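Local coordinates for mandelate racemase / muconate lactonizing enzyme, C-terminal domain protein (Pseudovibrio sp. JE062, PDB 4JHM) that is of unknown function but belongs to the mandelate racemase / muconate lactonizing enzyme family of the enolase superfamily, with a C-terminal TIM-barrel-like domain, at residues Q205-A210 / Q234-N239; D241-S246 / W266-Q271. All blocks are in the same frame, centred on the assembly; numbering follows the deposited sequence.

Interaction 1. Residues Q205-A210 / Q234-N239; sequences QAMKMA and QRLVAN
Arg-235 meets the other helix through its aliphatic stem: CG lies near CE of the selenomethionine Met-207, with CD and NH2 of the arginine also close to that methyl. The two side chains run roughly at right angles. Met-207 gets there with CG anti to its backbone N (chi1 -179°) and two further bends, at chi2 and chi3, which carry SE and CE across the groove. The charged end of Arg-235 is engaged elsewhere, in a salt bridge from NH2 to Asp-241 of the second subunit.

One residue on, Leu-236 provides the main apolar wedge. Its CD2 reaches the Met-207 backbone, 3.6 Å from Met-207 CA, lies 3.8 Å from Met-207 SE and 4.0 Å from Ala-210 CB, while CD1 takes Ala-206 CB, also at 4.0 Å. The leucine and the selenomethionine slide past each other in opposite directions, and Met-207 CE comes near Arg-235 O. Finally Asn-239 sets its CB 4.1 Å from Met-207 CE; its ND2 donates to Arg-235 O at 3.0 Å, in the carbonyl plane and on a lone pair, which holds the amide against its own helix.

No hydrogen bond joins the two segments. Their axes approach to 10.4 Å at 24°, a near-parallel pairing of outer helices in a barrel of alternating strands and helices. Helix 172-186 flanks 203-215 through Tyr-172 and Val-176, which touch Met-209; Leu-236 and Val-237 rest on Ile-244 of strand 243-245, and Ala-210 touches Leu-242 in the loop before it.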
loop_
_atom_site.group_PDB
_atom_site.type_symbol
_atom_site.label_atom_id
_atom_site.label_comp_id
_atom_site.label_asym_id
_atom_site.label_seq_id
_atom_site.Cartn_x
_atom_site.Cartn_y
_atom_site.Cartn_z
ATOM N N GLN A 205 -25.978 2.272 -9.245
ATOM C CA GLN A 205 -27.155 1.443 -9.035
ATOM C C GLN A 205 -26.804 0.244 -8.161
ATOM O O GLN A 205 -27.548 -0.115 -7.251
ATOM C CB GLN A 205 -27.724 0.978 -10.384
ATOM C CG GLN A 205 -28.360 2.104 -11.188
ATOM C CD GLN A 205 -28.604 1.754 -12.647
ATOM O OE1 GLN A 205 -28.531 0.592 -13.056
ATOM N NE2 GLN A 205 -28.900 2.771 -13.444
ATOM N N ALA A 206 -25.662 -0.371 -8.440
ATOM C CA ALA A 206 -25.231 -1.539 -7.697
ATOM C C ALA A 206 -25.148 -1.198 -6.223
ATOM O O ALA A 206 -25.660 -1.928 -5.382
ATOM C CB ALA A 206 -23.883 -2.017 -8.203
HETATM N N MSE A 207 -24.508 -0.077 -5.914
HETATM C CA MSE A 207 -24.350 0.348 -4.527
HETATM C C MSE A 207 -25.678 0.675 -3.908
HETATM O O MSE A 207 -25.901 0.412 -2.738
HETATM C CB MSE A 207 -23.427 1.558 -4.448
HETATM C CG MSE A 207 -23.236 2.006 -2.999
HETATM SE SE MSE A 207 -22.241 0.661 -1.955
HETATM C CE MSE A 207 -20.443 1.113 -2.607
ATOM N N LYS A 208 -26.583 1.251 -4.683
ATOM C CA LYS A 208 -27.880 1.625 -4.150
ATOM C C LYS A 208 -28.667 0.380 -3.731
ATOM O O LYS A 208 -29.257 0.334 -2.649
ATOM C CB LYS A 208 -28.662 2.422 -5.191
ATOM C CG LYS A 208 -29.527 3.519 -4.600
ATOM C CD LYS A 208 -28.845 4.873 -4.668
ATOM C CE LYS A 208 -28.961 5.484 -6.055
ATOM N NZ LYS A 208 -28.671 6.947 -6.044
HETATM N N MSE A 209 -28.666 -0.632 -4.593
HETATM C CA MSE A 209 -29.412 -1.865 -4.343
HETATM C C MSE A 209 -28.825 -2.628 -3.194
HETATM O O MSE A 209 -29.553 -3.230 -2.403
HETATM C CB MSE A 209 -29.378 -2.741 -5.592
HETATM C CG MSE A 209 -29.977 -4.128 -5.362
HETATM SE SE MSE A 209 -31.948 -4.077 -5.216
HETATM C CE MSE A 209 -32.379 -3.090 -6.863
ATOM N N ALA A 210 -27.499 -2.614 -3.095
ATOM C CA ALA A 210 -26.794 -3.377 -2.066
ATOM C C ALA A 210 -27.109 -2.828 -0.682
ATOM O O ALA A 210 -27.434 -3.587 0.236
ATOM C CB ALA A 210 -25.299 -3.346 -2.323
ATOM N N GLN A 234 -14.708 -4.296 -5.311
ATOM C CA GLN A 234 -13.967 -3.983 -4.093
ATOM C C GLN A 234 -14.733 -3.009 -3.208
ATOM O O GLN A 234 -14.746 -3.150 -1.981
ATOM C CB GLN A 234 -12.594 -3.398 -4.429
ATOM C CG GLN A 234 -11.601 -4.430 -4.938
ATOM C CD GLN A 234 -10.229 -3.839 -5.212
ATOM O OE1 GLN A 234 -10.105 -2.848 -5.921
ATOM N NE2 GLN A 234 -9.194 -4.454 -4.655
ATOM N N ARG A 235 -15.380 -2.034 -3.840
ATOM C CA ARG A 235 -16.071 -0.965 -3.119
ATOM C C ARG A 235 -17.418 -1.445 -2.556
ATOM O O ARG A 235 -17.806 -1.067 -1.448
ATOM C CB ARG A 235 -16.227 0.250 -4.037
ATOM C CG ARG A 235 -17.355 1.199 -3.684
ATOM C CD ARG A 235 -17.448 2.332 -4.693
ATOM N NE ARG A 235 -16.896 3.578 -4.168
ATOM C CZ ARG A 235 -17.633 4.620 -3.807
ATOM N NH1 ARG A 235 -17.054 5.706 -3.332
ATOM N NH2 ARG A 235 -18.956 4.576 -3.922
ATOM N N LEU A 236 -18.118 -2.296 -3.300
ATOM C CA LEU A 236 -19.328 -2.940 -2.771
ATOM C C LEU A 236 -19.035 -3.782 -1.528
ATOM O O LEU A 236 -19.735 -3.679 -0.518
ATOM C CB LEU A 236 -19.982 -3.825 -3.834
ATOM C CG LEU A 236 -20.758 -3.076 -4.914
ATOM C CD1 LEU A 236 -21.234 -4.043 -5.985
ATOM C CD2 LEU A 236 -21.924 -2.325 -4.295
ATOM N N VAL A 237 -18.005 -4.621 -1.613
ATOM C CA VAL A 237 -17.605 -5.478 -0.500
ATOM C C VAL A 237 -17.024 -4.671 0.660
ATOM O O VAL A 237 -17.116 -5.077 1.819
ATOM C CB VAL A 237 -16.569 -6.533 -0.949
ATOM C CG1 VAL A 237 -15.939 -7.226 0.250
ATOM C CG2 VAL A 237 -17.224 -7.557 -1.867
ATOM N N ALA A 238 -16.428 -3.527 0.356
ATOM C CA ALA A 238 -15.746 -2.756 1.390
ATOM C C ALA A 238 -16.693 -1.818 2.125
ATOM O O ALA A 238 -16.388 -1.379 3.230
ATOM C CB ALA A 238 -14.589 -1.975 0.791
ATOM N N ASN A 239 -17.836 -1.511 1.518
ATOM C CA ASN A 239 -18.745 -0.522 2.089
ATOM C C ASN A 239 -20.112 -1.066 2.511
ATOM O O ASN A 239 -20.984 -0.294 2.902
ATOM C CB ASN A 239 -18.923 0.650 1.126
ATOM C CG ASN A 239 -17.705 1.544 1.071
ATOM O OD1 ASN A 239 -17.618 2.536 1.791
ATOM N ND2 ASN A 239 -16.750 1.191 0.228
#

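Interaction 2. Residues D241-S246 / W266-Q271; sequences DLEISS and WSDVRQ
Ser-267 and Ile-244 exchange two nearly straight hydrogen bonds: Ile-244 N donates to Ser-267 OG at 3.0 Å, and Ser-267 N returns to Ile-244 O at 3.0 Å in the carbonyl plane. One bond thus uses a side-chain hydroxyl and the other is backbone to backbone.

The tightly packed part lies further on, around buried Ser-245 and Ser-246. With OG anti to its backbone N (chi1 -153°), Ser-245 donates to Asp-268 OD1. The same OG accepts from Arg-270 NH2 at 3.0 Å, tilted 25° out of the guanidinium plane, and more weakly from Arg-270 NE. A bend at chi3 turns the guanidinium back toward the serine. Beside this group, Ser-246 CB approaches the buried indole of Trp-266 obliquely, near CE2 and 3.8 Å from Trp-266 NE1.

Partly exposed Glu-243 and Ser-267 mark the more open end, where Glu-243 CG sits 3.8 Å from Ser-267 CB. Glu-243 also brings its acid close to that of Asp-268, the carboxylate planes 72° apart, although their exact spacing is doubtful at this resolution.

The chemistry centres on one buried hydroxyl with both roles filled: Ser-245 OG donates to an acid and accepts from a guanidinium, and so links Asp-268 to Arg-270.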
loop_
_atom_site.group_PDB
_atom_site.type_symbol
_atom_site.label_atom_id
_atom_site.label_comp_id
_atom_site.label_asym_id
_atom_site.label_seq_id
_atom_site.Cartn_x
_atom_site.Cartn_y
_atom_site.Cartn_z
ATOM N N ASP A 241 -22.095 -4.968 4.276
ATOM C CA ASP A 241 -21.902 -6.277 4.891
ATOM C C ASP A 241 -22.622 -7.359 4.088
ATOM O O ASP A 241 -22.598 -8.539 4.437
ATOM C CB ASP A 241 -22.396 -6.249 6.336
ATOM C CG ASP A 241 -21.567 -5.327 7.213
ATOM O OD1 ASP A 241 -20.415 -5.016 6.834
ATOM O OD2 ASP A 241 -22.065 -4.913 8.280
ATOM N N LEU A 242 -23.254 -6.942 2.999
ATOM C CA LEU A 242 -23.987 -7.849 2.136
ATOM C C LEU A 242 -23.020 -8.725 1.346
ATOM O O LEU A 242 -22.038 -8.230 0.790
ATOM C CB LEU A 242 -24.847 -7.032 1.172
ATOM C CG LEU A 242 -25.730 -7.793 0.188
ATOM C CD1 LEU A 242 -26.900 -8.422 0.923
ATOM C CD2 LEU A 242 -26.213 -6.858 -0.910
ATOM N N GLU A 243 -23.299 -10.023 1.293
ATOM C CA GLU A 243 -22.503 -10.938 0.479
ATOM C C GLU A 243 -22.570 -10.522 -0.993
ATOM O O GLU A 243 -23.656 -10.417 -1.564
ATOM C CB GLU A 243 -23.009 -12.377 0.654
ATOM C CG GLU A 243 -22.227 -13.442 -0.111
ATOM C CD GLU A 243 -22.657 -14.857 0.251
ATOM O OE1 GLU A 243 -23.519 -15.005 1.145
ATOM O OE2 GLU A 243 -22.136 -15.820 -0.357
ATOM N N ILE A 244 -21.410 -10.269 -1.596
ATOM C CA ILE A 244 -21.335 -9.900 -3.009
ATOM C C ILE A 244 -20.669 -11.019 -3.796
ATOM O O ILE A 244 -19.527 -11.384 -3.511
ATOM C CB ILE A 244 -20.529 -8.605 -3.207
ATOM C CG1 ILE A 244 -21.094 -7.483 -2.332
ATOM C CG2 ILE A 244 -20.524 -8.194 -4.669
ATOM C CD1 ILE A 244 -22.567 -7.215 -2.539
ATOM N N SER A 245 -21.378 -11.560 -4.785
ATOM C CA SER A 245 -20.893 -12.721 -5.522
ATOM C C SER A 245 -20.684 -12.408 -7.000
ATOM O O SER A 245 -21.316 -11.510 -7.539
ATOM C CB SER A 245 -21.877 -13.875 -5.370
ATOM O OG SER A 245 -21.218 -15.121 -5.507
ATOM N N SER A 246 -19.792 -13.152 -7.651
ATOM C CA SER A 246 -19.506 -12.930 -9.072
ATOM C C SER A 246 -20.584 -13.563 -9.941
ATOM O O SER A 246 -21.486 -14.228 -9.436
ATOM C CB SER A 246 -18.135 -13.502 -9.454
ATOM O OG SER A 246 -18.153 -14.922 -9.510
ATOM N N TRP A 266 -14.527 -10.241 -3.707
ATOM C CA TRP A 266 -15.672 -11.113 -3.469
ATOM C C TRP A 266 -15.893 -11.441 -1.999
ATOM O O TRP A 266 -14.944 -11.514 -1.219
ATOM C CB TRP A 266 -15.468 -12.437 -4.189
ATOM C CG TRP A 266 -15.248 -12.346 -5.664
ATOM C CD1 TRP A 266 -15.642 -11.345 -6.499
ATOM C CD2 TRP A 266 -14.621 -13.333 -6.488
ATOM N NE1 TRP A 266 -15.278 -11.638 -7.792
ATOM C CE2 TRP A 266 -14.651 -12.855 -7.810
ATOM C CE3 TRP A 266 -14.027 -14.570 -6.234
ATOM C CZ2 TRP A 266 -14.113 -13.571 -8.871
ATOM C CZ3 TRP A 266 -13.492 -15.275 -7.288
ATOM C CH2 TRP A 266 -13.541 -14.776 -8.590
ATOM N N SER A 267 -17.150 -11.679 -1.638
ATOM C CA SER A 267 -17.499 -12.216 -0.317
ATOM C C SER A 267 -17.558 -13.745 -0.352
ATOM O O SER A 267 -17.569 -14.406 0.687
ATOM C CB SER A 267 -18.851 -11.677 0.127
ATOM O OG SER A 267 -18.911 -10.275 -0.026
ATOM N N ASP A 268 -17.612 -14.300 -1.557
ATOM C CA ASP A 268 -17.538 -15.745 -1.762
ATOM C C ASP A 268 -16.854 -15.994 -3.093
ATOM O O ASP A 268 -16.304 -15.071 -3.697
ATOM C CB ASP A 268 -18.933 -16.378 -1.754
ATOM C CG ASP A 268 -19.854 -15.812 -2.830
ATOM O OD1 ASP A 268 -19.370 -15.447 -3.926
ATOM O OD2 ASP A 268 -21.077 -15.738 -2.576
ATOM N N VAL A 269 -16.870 -17.237 -3.555
ATOM C CA VAL A 269 -16.452 -17.511 -4.921
ATOM C C VAL A 269 -17.508 -18.378 -5.567
ATOM O O VAL A 269 -18.090 -19.248 -4.922
ATOM C CB VAL A 269 -15.038 -18.132 -5.009
ATOM C CG1 VAL A 269 -14.524 -18.505 -3.633
ATOM C CG2 VAL A 269 -15.014 -19.322 -5.961
ATOM N N ARG A 270 -17.775 -18.110 -6.836
ATOM C CA ARG A 270 -18.843 -18.785 -7.542
ATOM C C ARG A 270 -18.285 -19.388 -8.812
ATOM O O ARG A 270 -17.852 -18.676 -9.711
ATOM C CB ARG A 270 -19.966 -17.807 -7.862
ATOM C CG ARG A 270 -20.978 -18.327 -8.871
ATOM C CD ARG A 270 -22.063 -17.292 -9.111
ATOM N NE ARG A 270 -22.497 -16.738 -7.834
ATOM C CZ ARG A 270 -23.332 -17.351 -7.007
ATOM N NH1 ARG A 270 -23.843 -18.530 -7.335
ATOM N NH2 ARG A 270 -23.657 -16.787 -5.852
ATOM N N GLN A 271 -18.287 -20.712 -8.864
ATOM C CA GLN A 271 -17.778 -21.432 -10.007
ATOM C C GLN A 271 -18.753 -22.521 -10.367
ATOM O O GLN A 271 -19.607 -22.896 -9.568
ATOM C CB GLN A 271 -16.434 -22.068 -9.688
ATOM C CG GLN A 271 -15.328 -21.078 -9.395
ATOM C CD GLN A 271 -14.740 -20.486 -10.652
ATOM O OE1 GLN A 271 -15.383 -19.691 -11.332
ATOM N NE2 GLN A 271 -13.505 -20.869 -10.968
#

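How the interactions relate
The two contacts have their centres 12 Å apart within the C-terminal domain, on the same side of the chain's centre. Interaction 1 joins two outer helices, 203-215 and 230-239; interaction 2 joins the next strand, 243-245, to the segment 266-271 beyond helix 254-262. They come in series along the chain, the second opening just after the first closes. This follows the TIM-barrel-like plan, in which an outer layer of helices is laid against an inner layer of strands. Val-237 packs its CG2 on Ile-244 and Ser-267, so the apolar helix packing and the polar contact between a strand and a loop segment touch there and lie side by side in the barrel wall.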